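Local coordinates for protein dermonecrotic toxin (Pasteurella multocida, PDB 2EBF) that acts as a potent mitogen and a toxin that induces bone resorption, linked to severe atrophic rhinitis in pigs, its C-terminal region carrying a thiol protease-like catalytic triad, at residues Gln140-Ala151 and Ala178-Phe188. Numbering follows the deposited sequence.
Sequences QILQIPNKGSGA and ALQDTVISAPF. With GLC (alpha-D-glucopyranose), chain C; GLC (alpha-D-glucopyranose), chain B; GLC (alpha-D-glucopyranose), chain D; GLC (alpha-D-glucopyranose), chain E.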
ATOM      1  N   GLN A 140     -15.367  11.463  -1.589  1.00 26.70           N
ATOM      2  CA  GLN A 140     -14.280  11.265  -0.639  1.00 26.71           C
ATOM      3  C   GLN A 140     -12.948  11.568  -1.331  1.00 26.90           C
ATOM      4  O   GLN A 140     -12.100  12.302  -0.800  1.00 27.15           O
ATOM      5  CB  GLN A 140     -14.300   9.835  -0.088  1.00 26.92           C
ATOM      6  CG  GLN A 140     -15.375   9.596   0.992  1.00 26.82           C
ATOM      7  CD  GLN A 140     -15.424  10.738   1.997  1.00 27.28           C
ATOM      8  OE1 GLN A 140     -16.425  11.448   2.107  1.00 30.32           O
ATOM      9  NE2 GLN A 140     -14.330  10.940   2.702  1.00 26.29           N
ATOM     10  N   ILE A 141     -12.807  11.033  -2.532  1.00 26.22           N
ATOM     11  CA  ILE A 141     -11.560  11.139  -3.289  1.00 26.91           C
ATOM     12  C   ILE A 141     -11.294  12.556  -3.811  1.00 27.26           C
ATOM     13  O   ILE A 141     -10.182  13.080  -3.655  1.00 28.65           O
ATOM     14  CB  ILE A 141     -11.525  10.132  -4.440  1.00 26.73           C
ATOM     15  CG1 ILE A 141     -11.432   8.697  -3.894  1.00 26.89           C
ATOM     16  CG2 ILE A 141     -10.332  10.439  -5.368  1.00 26.31           C
ATOM     17  CD1 ILE A 141     -11.417   7.623  -4.993  1.00 27.24           C
ATOM     18  N   LEU A 142     -12.299  13.173  -4.424  1.00 27.05           N
ATOM     19  CA  LEU A 142     -12.154  14.536  -4.941  1.00 27.83           C
ATOM     20  C   LEU A 142     -12.138  15.660  -3.883  1.00 28.10           C
ATOM     21  O   LEU A 142     -11.866  16.819  -4.212  1.00 28.54           O
ATOM     22  CB  LEU A 142     -13.186  14.816  -6.043  1.00 27.56           C
ATOM     23  CG  LEU A 142     -13.096  13.962  -7.317  1.00 28.76           C
ATOM     24  CD1 LEU A 142     -14.110  14.447  -8.358  1.00 28.39           C
ATOM     25  CD2 LEU A 142     -11.692  13.967  -7.903  1.00 29.33           C
ATOM     26  N   GLN A 143     -12.410  15.331  -2.624  1.00 28.76           N
ATOM     27  CA  GLN A 143     -12.239  16.297  -1.532  1.00 29.36           C
ATOM     28  C   GLN A 143     -10.757  16.436  -1.127  1.00 29.14           C
ATOM     29  O   GLN A 143     -10.363  17.457  -0.545  1.00 29.01           O
ATOM     30  CB  GLN A 143     -13.129  15.953  -0.324  1.00 29.65           C
ATOM     31  CG  GLN A 143     -14.568  16.463  -0.495  1.00 29.44           C
ATOM     32  CD  GLN A 143     -15.546  16.073   0.609  1.00 31.18           C
ATOM     33  OE1 GLN A 143     -16.626  16.665   0.696  1.00 31.67           O
ATOM     34  NE2 GLN A 143     -15.192  15.082   1.445  1.00 31.30           N
ATOM     35  N   ILE A 144      -9.944  15.421  -1.422  1.00 28.63           N
ATOM     36  CA  ILE A 144      -8.499  15.502  -1.164  1.00 29.28           C
ATOM     37  C   ILE A 144      -7.877  16.591  -2.062  1.00 28.73           C
ATOM     38  O   ILE A 144      -8.053  16.557  -3.275  1.00 28.87           O
ATOM     39  CB  ILE A 144      -7.782  14.136  -1.395  1.00 29.03           C
ATOM     40  CG1 ILE A 144      -8.466  13.029  -0.583  1.00 30.19           C
ATOM     41  CG2 ILE A 144      -6.283  14.228  -1.033  1.00 29.55           C
ATOM     42  CD1 ILE A 144      -8.076  11.611  -0.996  1.00 30.30           C
ATOM     43  N   PRO A 145      -7.151  17.561  -1.465  1.00 28.45           N
ATOM     44  CA  PRO A 145      -6.530  18.637  -2.249  1.00 28.15           C
ATOM     45  C   PRO A 145      -5.511  18.076  -3.241  1.00 27.56           C
ATOM     46  O   PRO A 145      -5.038  16.965  -3.047  1.00 27.79           O
ATOM     47  CB  PRO A 145      -5.818  19.486  -1.180  1.00 27.81           C
ATOM     48  CG  PRO A 145      -6.538  19.146   0.114  1.00 29.13           C
ATOM     49  CD  PRO A 145      -6.874  17.698  -0.022  1.00 28.42           C
ATOM     50  N   ASN A 146      -5.192  18.846  -4.283  1.00 27.03           N
ATOM     51  CA  ASN A 146      -4.202  18.472  -5.311  1.00 26.84           C
ATOM     52  C   ASN A 146      -4.614  17.195  -6.047  1.00 26.96           C
ATOM     53  O   ASN A 146      -3.995  16.133  -5.881  1.00 27.06           O
ATOM     54  CB  ASN A 146      -2.797  18.295  -4.728  1.00 26.67           C
ATOM     55  CG  ASN A 146      -2.515  19.224  -3.552  1.00 25.92           C
ATOM     56  OD1 ASN A 146      -2.639  20.449  -3.649  1.00 25.90           O
ATOM     57  ND2 ASN A 146      -2.130  18.635  -2.437  1.00 25.37           N
ATOM     58  N   LYS A 147      -5.663  17.312  -6.856  1.00 26.67           N
ATOM     59  CA  LYS A 147      -6.206  16.175  -7.592  1.00 26.63           C
ATOM     60  C   LYS A 147      -5.202  15.509  -8.511  1.00 26.16           C
ATOM     61  O   LYS A 147      -5.381  14.345  -8.872  1.00 26.29           O
ATOM     62  CB  LYS A 147      -7.420  16.600  -8.403  1.00 26.58           C
ATOM     63  CG  LYS A 147      -8.586  17.062  -7.549  1.00 27.26           C
ATOM     64  CD  LYS A 147      -9.766  17.436  -8.418  1.00 28.68           C
ATOM     65  CE  LYS A 147     -10.979  17.829  -7.565  1.00 30.11           C
ATOM     66  NZ  LYS A 147     -10.717  19.065  -6.771  1.00 30.76           N
ATOM     67  N   GLY A 148      -4.152  16.240  -8.886  1.00 25.93           N
ATOM     68  CA  GLY A 148      -3.084  15.681  -9.703  1.00 25.72           C
ATOM     69  C   GLY A 148      -1.837  15.270  -8.948  1.00 26.18           C
ATOM     70  O   GLY A 148      -0.789  15.110  -9.544  1.00 25.13           O
ATOM     71  N   SER A 149      -1.926  15.110  -7.629  1.00 25.82           N
ATOM     72  CA  SER A 149      -0.742  14.691  -6.852  1.00 26.05           C
ATOM     73  C   SER A 149      -0.400  13.206  -6.985  1.00 25.96           C
ATOM     74  O   SER A 149       0.695  12.781  -6.608  1.00 26.96           O
ATOM     75  CB  SER A 149      -0.947  15.005  -5.373  1.00 26.23           C
ATOM     76  OG  SER A 149      -1.955  14.152  -4.855  1.00 24.62           O
ATOM     77  N   GLY A 150      -1.332  12.415  -7.503  1.00 26.00           N
ATOM     78  CA  GLY A 150      -1.183  10.964  -7.490  1.00 25.56           C
ATOM     79  C   GLY A 150      -2.128  10.273  -6.533  1.00 25.46           C
ATOM     80  O   GLY A 150      -2.436   9.094  -6.708  1.00 25.97           O
ATOM     81  N   ALA A 151      -2.594  10.987  -5.514  1.00 25.12           N
ATOM     82  CA  ALA A 151      -3.532  10.393  -4.540  1.00 24.72           C
ATOM     83  C   ALA A 151      -4.840   9.933  -5.196  1.00 24.73           C
ATOM     84  O   ALA A 151      -5.234   8.767  -5.072  1.00 24.04           O
ATOM     85  CB  ALA A 151      -3.804  11.366  -3.394  1.00 24.49           C
ATOM     86  N   ALA A 178      -5.003   8.849   3.752  1.00 27.07           N
ATOM     87  CA  ALA A 178      -4.722  10.025   2.919  1.00 27.69           C
ATOM     88  C   ALA A 178      -5.221  11.298   3.584  1.00 27.86           C
ATOM     89  O   ALA A 178      -4.523  12.310   3.600  1.00 28.12           O
ATOM     90  CB  ALA A 178      -5.355   9.874   1.536  1.00 26.86           C
ATOM     91  N   LEU A 179      -6.422  11.226   4.161  1.00 27.93           N
ATOM     92  CA  LEU A 179      -7.077  12.394   4.764  1.00 28.72           C
ATOM     93  C   LEU A 179      -6.358  12.948   5.993  1.00 29.07           C
ATOM     94  O   LEU A 179      -6.423  14.149   6.277  1.00 29.31           O
ATOM     95  CB  LEU A 179      -8.528  12.059   5.135  1.00 28.58           C
ATOM     96  CG  LEU A 179      -9.540  11.852   4.004  1.00 28.92           C
ATOM     97  CD1 LEU A 179     -10.896  11.457   4.598  1.00 29.80           C
ATOM     98  CD2 LEU A 179      -9.681  13.098   3.146  1.00 30.78           C
ATOM     99  N   GLN A 180      -5.693  12.070   6.732  1.00 29.39           N
ATOM    100  CA  GLN A 180      -4.958  12.479   7.925  1.00 29.57           C
ATOM    101  C   GLN A 180      -3.488  12.793   7.643  1.00 29.32           C
ATOM    102  O   GLN A 180      -2.849  13.494   8.416  1.00 29.91           O
ATOM    103  CB  GLN A 180      -5.100  11.426   9.045  1.00 29.70           C
ATOM    104  CG  GLN A 180      -4.475  10.050   8.747  1.00 31.07           C
ATOM    105  CD  GLN A 180      -2.963  10.021   8.938  1.00 31.40           C
ATOM    106  OE1 GLN A 180      -2.439  10.503   9.959  1.00 33.40           O
ATOM    107  NE2 GLN A 180      -2.250   9.462   7.957  1.00 27.39           N
ATOM    108  N   ASP A 181      -2.953  12.272   6.546  1.00 28.59           N
ATOM    109  CA  ASP A 181      -1.536  12.443   6.242  1.00 28.40           C
ATOM    110  C   ASP A 181      -1.144  13.913   6.017  1.00 28.33           C
ATOM    111  O   ASP A 181      -1.767  14.611   5.222  1.00 28.30           O
ATOM    112  CB  ASP A 181      -1.148  11.568   5.055  1.00 28.26           C
ATOM    113  CG  ASP A 181       0.328  11.617   4.757  1.00 28.48           C
ATOM    114  OD1 ASP A 181       0.739  12.548   4.046  1.00 29.54           O
ATOM    115  OD2 ASP A 181       1.073  10.721   5.216  1.00 29.61           O
ATOM    116  N   THR A 182      -0.116  14.381   6.729  1.00 28.64           N
ATOM    117  CA  THR A 182       0.259  15.809   6.682  1.00 28.91           C
ATOM    118  C   THR A 182       0.788  16.286   5.325  1.00 29.08           C
ATOM    119  O   THR A 182       0.893  17.498   5.087  1.00 29.23           O
ATOM    120  CB  THR A 182       1.264  16.206   7.791  1.00 29.24           C
ATOM    121  OG1 THR A 182       2.520  15.551   7.573  1.00 30.66           O
ATOM    122  CG2 THR A 182       0.722  15.842   9.173  1.00 29.64           C
ATOM    123  N   VAL A 183       1.113  15.342   4.442  1.00 28.77           N
ATOM    124  CA  VAL A 183       1.550  15.682   3.094  1.00 28.54           C
ATOM    125  C   VAL A 183       0.378  15.542   2.122  1.00 28.58           C
ATOM    126  O   VAL A 183      -0.021  16.516   1.483  1.00 28.79           O
ATOM    127  CB  VAL A 183       2.763  14.835   2.653  1.00 28.62           C
ATOM    128  CG1 VAL A 183       3.088  15.059   1.174  1.00 28.10           C
ATOM    129  CG2 VAL A 183       3.974  15.152   3.537  1.00 28.02           C
ATOM    130  N   ILE A 184      -0.189  14.341   2.042  1.00 28.31           N
ATOM    131  CA  ILE A 184      -1.230  14.043   1.054  1.00 27.65           C
ATOM    132  C   ILE A 184      -2.428  14.986   1.180  1.00 27.99           C
ATOM    133  O   ILE A 184      -2.991  15.422   0.169  1.00 28.09           O
ATOM    134  CB  ILE A 184      -1.724  12.564   1.153  1.00 27.62           C
ATOM    135  CG1 ILE A 184      -0.559  11.573   1.066  1.00 26.33           C
ATOM    136  CG2 ILE A 184      -2.770  12.263   0.065  1.00 27.18           C
ATOM    137  CD1 ILE A 184      -0.936  10.131   1.454  1.00 27.87           C
ATOM    138  N   SER A 185      -2.824  15.301   2.414  1.00 27.87           N
ATOM    139  CA  SER A 185      -4.032  16.091   2.624  1.00 28.18           C
ATOM    140  C   SER A 185      -3.809  17.607   2.581  1.00 28.46           C
ATOM    141  O   SER A 185      -4.755  18.372   2.753  1.00 28.65           O
ATOM    142  CB  SER A 185      -4.689  15.720   3.958  1.00 28.15           C
ATOM    143  OG  SER A 185      -3.901  16.176   5.048  1.00 28.76           O
ATOM    144  N   ALA A 186      -2.570  18.035   2.375  1.00 28.76           N
ATOM    145  CA  ALA A 186      -2.235  19.456   2.433  1.00 29.28           C
ATOM    146  C   ALA A 186      -2.321  20.114   1.053  1.00 29.49           C
ATOM    147  O   ALA A 186      -1.698  19.640   0.105  1.00 30.47           O
ATOM    148  CB  ALA A 186      -0.834  19.645   3.031  1.00 28.74           C
ATOM    149  N   PRO A 187      -3.093  21.214   0.935  1.00 29.58           N
ATOM    150  CA  PRO A 187      -3.050  22.005  -0.305  1.00 29.60           C
ATOM    151  C   PRO A 187      -1.614  22.446  -0.561  1.00 29.63           C
ATOM    152  O   PRO A 187      -0.989  23.042   0.313  1.00 30.04           O
ATOM    153  CB  PRO A 187      -3.940  23.208   0.008  1.00 29.45           C
ATOM    154  CG  PRO A 187      -4.893  22.696   1.085  1.00 30.32           C
ATOM    155  CD  PRO A 187      -4.038  21.774   1.920  1.00 29.53           C
ATOM    156  N   PHE A 188      -1.094  22.117  -1.738  1.00 29.32           N
ATOM    157  CA  PHE A 188       0.322  22.316  -2.044  1.00 29.28           C
ATOM    158  C   PHE A 188       0.664  23.801  -2.140  1.00 29.51           C
ATOM    159  O   PHE A 188      -0.027  24.556  -2.818  1.00 28.92           O
ATOM    160  CB  PHE A 188       0.689  21.601  -3.345  1.00 29.02           C
ATOM    161  CG  PHE A 188       2.135  21.763  -3.748  1.00 28.57           C
ATOM    162  CD1 PHE A 188       2.484  22.633  -4.774  1.00 29.30           C
ATOM    163  CD2 PHE A 188       3.142  21.053  -3.101  1.00 28.63           C
ATOM    164  CE1 PHE A 188       3.811  22.797  -5.165  1.00 28.13           C
ATOM    165  CE2 PHE A 188       4.486  21.201  -3.481  1.00 28.86           C
ATOM    166  CZ  PHE A 188       4.819  22.078  -4.516  1.00 28.52           C
TER
HETATM  167  C1  GLC C   2     -13.214  20.035  -4.033  1.00 45.24           C
HETATM  168  C2  GLC C   2     -12.897  20.526  -2.621  1.00 45.23           C
HETATM  169  C3  GLC C   2     -13.183  22.030  -2.529  1.00 45.51           C
HETATM  170  C4  GLC C   2     -12.398  22.799  -3.591  1.00 45.92           C
HETATM  171  C5  GLC C   2     -12.630  22.205  -4.985  1.00 45.05           C
HETATM  172  C6  GLC C   2     -11.660  22.798  -5.999  1.00 45.05           C
HETATM  173  O1  GLC C   2     -14.614  20.212  -4.257  1.00 44.52           O
HETATM  174  O2  GLC C   2     -13.680  19.796  -1.668  1.00 44.04           O
HETATM  175  O3  GLC C   2     -12.868  22.558  -1.239  1.00 45.77           O
HETATM  176  O4  GLC C   2     -12.791  24.184  -3.563  1.00 46.56           O
HETATM  177  O5  GLC C   2     -12.436  20.782  -4.987  1.00 44.92           O
HETATM  178  O6  GLC C   2     -10.325  22.453  -5.608  1.00 44.25           O
HETATM  179  C1  GLC B   2       2.409  26.426  -6.233  1.00 46.44           C
HETATM  180  C2  GLC B   2       3.334  27.032  -7.295  1.00 47.19           C
HETATM  181  C3  GLC B   2       2.629  27.073  -8.654  1.00 46.81           C
HETATM  182  C4  GLC B   2       2.105  25.685  -9.040  1.00 45.80           C
HETATM  183  C5  GLC B   2       1.262  25.053  -7.917  1.00 44.69           C
HETATM  184  C6  GLC B   2       0.917  23.587  -8.206  1.00 43.25           C
HETATM  185  O1  GLC B   2       1.303  27.305  -6.010  1.00 47.19           O
HETATM  186  O2  GLC B   2       3.766  28.351  -6.917  1.00 47.70           O
HETATM  187  O3  GLC B   2       3.545  27.533  -9.652  1.00 47.92           O
HETATM  188  O4  GLC B   2       1.363  25.774 -10.260  1.00 44.23           O
HETATM  189  O5  GLC B   2       1.936  25.129  -6.650  1.00 45.35           O
HETATM  190  O6  GLC B   2       2.082  22.743  -8.166  1.00 40.20           O
HETATM  191  C1  GLC D   1     -15.148  19.564  -5.415  1.00 45.13           C
HETATM  192  C2  GLC D   1     -16.500  20.200  -5.741  1.00 45.20           C
HETATM  193  C3  GLC D   1     -17.527  19.891  -4.650  1.00 45.01           C
HETATM  194  C4  GLC D   1     -17.603  18.388  -4.350  1.00 44.40           C
HETATM  195  C5  GLC D   1     -16.208  17.772  -4.144  1.00 44.05           C
HETATM  196  C6  GLC D   1     -16.262  16.248  -4.120  1.00 42.39           C
HETATM  197  O2  GLC D   1     -16.326  21.618  -5.832  1.00 45.59           O
HETATM  198  O3  GLC D   1     -18.816  20.383  -5.043  1.00 44.80           O
HETATM  199  O4  GLC D   1     -18.417  18.166  -3.189  1.00 44.18           O
HETATM  200  O5  GLC D   1     -15.301  18.155  -5.192  1.00 44.70           O
HETATM  201  O6  GLC D   1     -16.683  15.772  -5.410  1.00 41.66           O
HETATM  202  C1  GLC E   1       0.703  27.140  -4.723  1.00 46.91           C
HETATM  203  C2  GLC E   1      -0.718  27.705  -4.736  1.00 47.21           C
HETATM  204  C3  GLC E   1      -0.688  29.227  -4.863  1.00 47.65           C
HETATM  205  C4  GLC E   1       0.186  29.850  -3.768  1.00 47.94           C
HETATM  206  C5  GLC E   1       1.562  29.191  -3.687  1.00 47.37           C
HETATM  207  C6  GLC E   1       2.261  29.621  -2.402  1.00 47.52           C
HETATM  208  O2  GLC E   1      -1.477  27.118  -5.805  1.00 46.02           O
HETATM  209  O3  GLC E   1      -2.022  29.732  -4.768  1.00 48.02           O
HETATM  210  O4  GLC E   1       0.368  31.250  -4.024  1.00 48.25           O
HETATM  211  O5  GLC E   1       1.486  27.760  -3.696  1.00 46.69           O
HETATM  212  O6  GLC E   1       3.629  29.200  -2.437  1.00 48.23           O
HETATM  213  O   HOH W   1      -2.761  15.371  -2.493  1.00 29.21           O
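Asn146 ties the two loops together with both ends of its amide. Asn146 OD1 accepts from Phe188 N at 3.0 Å, the donor tilted 21° from the carbonyl plane, while its ND2 gives a nearly straight bond to Ala186 O (2.8 Å), almost in the amide plane. Asparagine suits the place because its short side chain offers donor and acceptor side by side, matching the O and N of the backbone across Pro187. A water making four bonds completes the polar seam: it donates to Pro145 O and to Ile184 O (2.7 Å from the latter), accepts from Ser149 OG and, weakly, from Asn146 ND2.

Beside this seam the packing is mostly apolar. The prolines meet ring to ring, CG of Pro145 lying 4.0 Å from CG of Pro187; separately, Pro145 CG closely approaches Ser185 O. Branched Ile144 serves three neighbours: chi1 of -53° sets CG1 beside the backbone N and so CG2 anti to it. Ile144 CG2 meets Ile184 CG2 at 4.2 Å, the side chains side by side and pointing the same way, while Ile144 CG1 touches Leu179 CD2 at 3.9 Å and CD1 approaches Ala178 CB.

Asp181 OD1 forms an Asx turn through Val183 N, extended to an Asx motif by Ile184 N; a salt bridge to Arg322 engages OD2.

Two glycan sites flank the junction: Lys147 NZ binds O5 of the chain C glucose at 3.0 Å, and the Phe188 ring meets the chain B glucose O5 edge-on. The asparagine bonds and shared water probably hold in place the loops carrying these residues.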